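Long-range contact in esterase (Thermotoga maritima, PDB 3DOH), which probably hydrolyses carboxylic ester bonds, as a thermostable esterase that joins an immunoglobulin-like domain to an alpha/beta-hydrolase domain: residues P223-S228 with N239-L244. Residues are numbered along the deposited sequence; the frame is centred on the assembly and turned at random.
Sequences PNSSWS and NPEKPL
Trp227 lays the CE3 corner of its indole against Pro243, with CE3 4.1 Å from CB of the proline, which approaches the ring obliquely. With CG anti to the carbonyl carbon (chi1 -54°), the indole lies alongside the first turn of helix 242-257, where the backbone N of Leu244 sits at its edge, near the ring plane. The carbonyl of the same tryptophan faces the start of this helix: Glu241, the N-cap residue, donates its backbone N to Trp227 O at 3.0 Å, the N-H pointing well at the oxygen (158°) but reaching it 27° from the carbonyl plane. CB of Leu244 also lies beside this oxygen. Next to this bond the aliphatic part of Glu241 lies against residues 225-226: CB meets Ser226 O, and CG lies 3.2 Å from Ser225 OG. Farther along, Ser228 forms a single beta bridge with Pro240, and its CA lies 3.1 Å from Asn239 O, a bent CA-H...O contact. Ser226 OG, turned back within its own loop, bonds Ser228 O, while Ser228 OG bonds Pro237 O. The indole NE1 donates to His181 O, and its ring meets the His181 ring edge-to-face. The contact thus seats the first turn of helix 242-257 on the loop after strand 215-219; Met272 and Thr279 of helix 272-283, which begins within what is probably the nucleophile elbow, pack against Trp227 and Leu244 respectively.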
loop_
_atom_site.group_PDB
_atom_site.type_symbol
_atom_site.label_atom_id
_atom_site.label_comp_id
_atom_site.label_asym_id
_atom_site.label_seq_id
_atom_site.Cartn_x
_atom_site.Cartn_y
_atom_site.Cartn_z
ATOM N N PRO A 223 23.753 41.277 -4.350
ATOM C CA PRO A 223 22.433 40.767 -3.965
ATOM C C PRO A 223 21.324 41.763 -4.291
ATOM O O PRO A 223 20.159 41.377 -4.387
ATOM C CB PRO A 223 22.557 40.597 -2.450
ATOM C CG PRO A 223 24.006 40.350 -2.223
ATOM C CD PRO A 223 24.729 41.173 -3.252
ATOM N N ASN A 224 21.690 43.029 -4.460
ATOM C CA ASN A 224 20.709 44.090 -4.657
ATOM C C ASN A 224 20.817 44.725 -6.039
ATOM O O ASN A 224 20.463 45.889 -6.227
ATOM C CB ASN A 224 20.852 45.160 -3.573
ATOM C CG ASN A 224 19.894 44.951 -2.417
ATOM O OD1 ASN A 224 20.306 44.616 -1.307
ATOM N ND2 ASN A 224 18.606 45.149 -2.674
ATOM N N SER A 225 21.307 43.953 -7.004
ATOM C CA SER A 225 21.110 44.268 -8.413
ATOM C C SER A 225 20.777 43.017 -9.218
ATOM O O SER A 225 20.115 42.105 -8.720
ATOM C CB SER A 225 22.354 44.948 -8.989
ATOM O OG SER A 225 22.088 45.501 -10.266
ATOM N N SER A 226 21.237 42.980 -10.465
ATOM C CA SER A 226 20.775 41.984 -11.424
ATOM C C SER A 226 21.183 42.356 -12.846
ATOM O O SER A 226 21.408 43.528 -13.150
ATOM C CB SER A 226 19.256 41.821 -11.338
ATOM O OG SER A 226 18.591 42.927 -11.925
ATOM N N TRP A 227 21.275 41.353 -13.712
ATOM C CA TRP A 227 22.133 41.438 -14.906
ATOM C C TRP A 227 21.645 42.554 -15.833
ATOM O O TRP A 227 22.436 43.317 -16.359
ATOM C CB TRP A 227 22.199 40.112 -15.681
ATOM C CG TRP A 227 22.598 38.884 -14.908
ATOM C CD1 TRP A 227 21.810 37.824 -14.614
ATOM C CD2 TRP A 227 23.882 38.592 -14.363
ATOM N NE1 TRP A 227 22.504 36.889 -13.914
ATOM C CE2 TRP A 227 23.788 37.330 -13.743
ATOM C CE3 TRP A 227 25.111 39.271 -14.339
ATOM C CZ2 TRP A 227 24.885 36.720 -13.095
ATOM C CZ3 TRP A 227 26.185 38.673 -13.700
ATOM C CH2 TRP A 227 26.063 37.400 -13.085
ATOM N N SER A 228 20.331 42.610 -16.018
ATOM C CA SER A 228 19.649 43.631 -16.791
ATOM C C SER A 228 18.893 44.500 -15.808
ATOM O O SER A 228 18.715 44.099 -14.663
ATOM C CB SER A 228 18.642 42.990 -17.755
ATOM O OG SER A 228 17.398 42.734 -17.120
ATOM N N ASN A 239 17.622 46.791 -20.258
ATOM C CA ASN A 239 18.907 47.447 -20.382
ATOM C C ASN A 239 19.992 46.773 -19.557
ATOM O O ASN A 239 19.696 46.144 -18.548
ATOM C CB ASN A 239 18.784 48.916 -19.981
ATOM C CG ASN A 239 18.490 49.821 -21.168
ATOM O OD1 ASN A 239 19.348 50.015 -22.041
ATOM N ND2 ASN A 239 17.268 50.377 -21.213
ATOM N N PRO A 240 21.262 46.921 -19.981
ATOM C CA PRO A 240 22.384 46.300 -19.273
ATOM C C PRO A 240 22.640 47.011 -17.979
ATOM O O PRO A 240 22.733 48.225 -17.972
ATOM C CB PRO A 240 23.576 46.522 -20.220
ATOM C CG PRO A 240 23.194 47.693 -21.073
ATOM C CD PRO A 240 21.697 47.702 -21.161
ATOM N N GLU A 241 22.732 46.265 -16.893
ATOM C CA GLU A 241 23.105 46.833 -15.623
ATOM C C GLU A 241 24.602 46.611 -15.389
ATOM O O GLU A 241 25.263 45.860 -16.129
ATOM C CB GLU A 241 22.264 46.222 -14.510
ATOM C CG GLU A 241 22.341 46.952 -13.141
ATOM C CD GLU A 241 21.691 48.337 -13.178
ATOM O OE1 GLU A 241 20.449 48.380 -13.327
ATOM O OE2 GLU A 241 22.429 49.357 -13.061
ATOM N N LYS A 242 25.144 47.282 -14.380
ATOM C CA LYS A 242 26.582 47.222 -14.090
ATOM C C LYS A 242 27.095 45.801 -14.046
ATOM O O LYS A 242 28.138 45.519 -14.656
ATOM C CB LYS A 242 26.936 47.930 -12.781
ATOM C CG LYS A 242 27.145 49.412 -12.907
ATOM C CD LYS A 242 26.590 50.115 -11.675
ATOM C CE LYS A 242 26.726 51.640 -11.742
ATOM N NZ LYS A 242 26.306 52.218 -13.063
ATOM N N PRO A 243 26.404 44.908 -13.307
ATOM C CA PRO A 243 26.905 43.552 -13.285
ATOM C C PRO A 243 27.069 42.919 -14.668
ATOM O O PRO A 243 28.103 42.342 -14.928
ATOM C CB PRO A 243 25.877 42.826 -12.429
ATOM C CG PRO A 243 25.358 43.844 -11.506
ATOM C CD PRO A 243 25.237 45.052 -12.414
ATOM N N LEU A 244 26.110 43.059 -15.564
ATOM C CA LEU A 244 26.268 42.526 -16.908
ATOM C C LEU A 244 27.441 43.196 -17.560
ATOM O O LEU A 244 28.285 42.521 -18.129
ATOM C CB LEU A 244 25.035 42.780 -17.767
ATOM C CG LEU A 244 24.586 41.841 -18.912
ATOM C CD1 LEU A 244 23.824 42.656 -19.955
ATOM C CD2 LEU A 244 25.678 41.057 -19.614
#